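Local coordinates for protein gamma-glutamyl-gamma-aminobutyraldehyde dehydrogenase (Burkholderia cenocepacia, PDB 4LIH) that probably oxidises aldehydes such as gamma-glutamyl-gamma-aminobutyraldehyde to carboxylic acids, using NAD(P)+ as cofactor, as a member of the aldehyde dehydrogenase family, at residues A73-R76 with A77-A80. Residues are numbered along the deposited sequence; the frame is centred on the assembly and turned at random.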
# COMPACT_ATOMS: atom_id res chain seq x y z
N ALA A 73 -8.70 -4.01 35.17
CA ALA A 73 -7.93 -2.76 35.04
C ALA A 73 -7.65 -2.44 33.56
O ALA A 73 -7.68 -1.29 33.13
CB ALA A 73 -6.62 -2.85 35.82
N ALA A 74 -7.34 -3.48 32.80
CA ALA A 74 -7.12 -3.37 31.36
C ALA A 74 -8.37 -2.90 30.63
O ALA A 74 -8.32 -2.04 29.71
CB ALA A 74 -6.69 -4.71 30.85
N ARG A 75 -9.48 -3.53 30.99
CA ARG A 75 -10.79 -3.23 30.44
C ARG A 75 -11.14 -1.78 30.78
O ARG A 75 -11.59 -1.00 29.91
CB ARG A 75 -11.85 -4.18 31.00
CG ARG A 75 -13.30 -3.81 30.68
CD ARG A 75 -13.49 -3.52 29.17
NE ARG A 75 -13.15 -4.69 28.46
CZ ARG A 75 -12.87 -4.82 27.17
NH1 ARG A 75 -12.89 -3.81 26.30
NH2 ARG A 75 -12.53 -6.02 26.77
N ARG A 76 -10.91 -1.41 32.03
CA ARG A 76 -11.29 -0.07 32.48
C ARG A 76 -10.48 0.96 31.72
O ARG A 76 -11.04 1.94 31.18
CB ARG A 76 -11.02 0.08 33.98
CG ARG A 76 -11.45 1.43 34.53
CD ARG A 76 -10.74 1.72 35.85
NE ARG A 76 -9.31 1.92 35.62
CZ ARG A 76 -8.32 1.31 36.27
NH1 ARG A 76 -8.57 0.40 37.23
NH2 ARG A 76 -7.07 1.62 35.96
N ALA A 77 -9.19 0.71 31.60
CA ALA A 77 -8.31 1.67 30.97
C ALA A 77 -8.59 1.79 29.47
O ALA A 77 -8.49 2.88 28.93
CB ALA A 77 -6.86 1.32 31.19
N PHE A 78 -8.91 0.67 28.81
CA PHE A 78 -9.23 0.74 27.39
C PHE A 78 -10.53 1.52 27.12
O PHE A 78 -10.61 2.41 26.26
CB PHE A 78 -9.37 -0.64 26.77
CG PHE A 78 -9.62 -0.58 25.30
CD1 PHE A 78 -8.59 -0.31 24.42
CD2 PHE A 78 -10.91 -0.75 24.80
CE1 PHE A 78 -8.85 -0.20 23.07
CE2 PHE A 78 -11.17 -0.63 23.47
CZ PHE A 78 -10.13 -0.40 22.60
N ASP A 79 -11.56 1.14 27.88
CA ASP A 79 -12.88 1.74 27.67
C ASP A 79 -12.87 3.22 28.03
O ASP A 79 -13.66 4.00 27.47
CB ASP A 79 -13.97 0.96 28.45
CG ASP A 79 -14.22 -0.44 27.89
OD1 ASP A 79 -13.94 -0.74 26.71
OD2 ASP A 79 -14.73 -1.31 28.62
N ALA A 80 -11.95 3.63 28.91
CA ALA A 80 -11.74 5.05 29.30
C ALA A 80 -10.88 5.82 28.31
O ALA A 80 -10.83 7.05 28.36
CB ALA A 80 -11.11 5.15 30.69
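A73-R76 runs straight on into A77-A80 within the alpha-helix 64-80, and four successive i to i+4 backbone bonds join the two segments. A77 N reaches A73 O at 2.9 Å, F78 N pairs with A74 O, D79 N with R75 O, and A80 N with R76 O at 3.0 Å. The third of these is the straightest, with an N-H...O angle of 167°, and the last is the most bent at 141°. The buried alanines A74 and A77 turn to the body of the fold, where A74 packs on V168 and V197 of neighbouring strands and its carbonyl also takes a bond from S195 OG. On another side, R75 and D79 form an i to i+4 salt bridge. CG of R75 lies anti to the backbone N (chi1 170°), and bends at chi2 and chi3 fold the chain toward the next turn. NE also pairs with D243 and NH2 with D245, so three carboxylates surround the guanidinium and probably limit its rotation. R76 takes a separate course, its NH2 bridging to D33 while its guanidinium lays one face over A73 O, and F78 packs on P165 and on R454 of a second subunit. The R75-D79 bridge is long and the exact placing of its carboxylate doubtful; as modelled, NH1 stands 3.3 Å from OD1, which lies near the guanidinium plane.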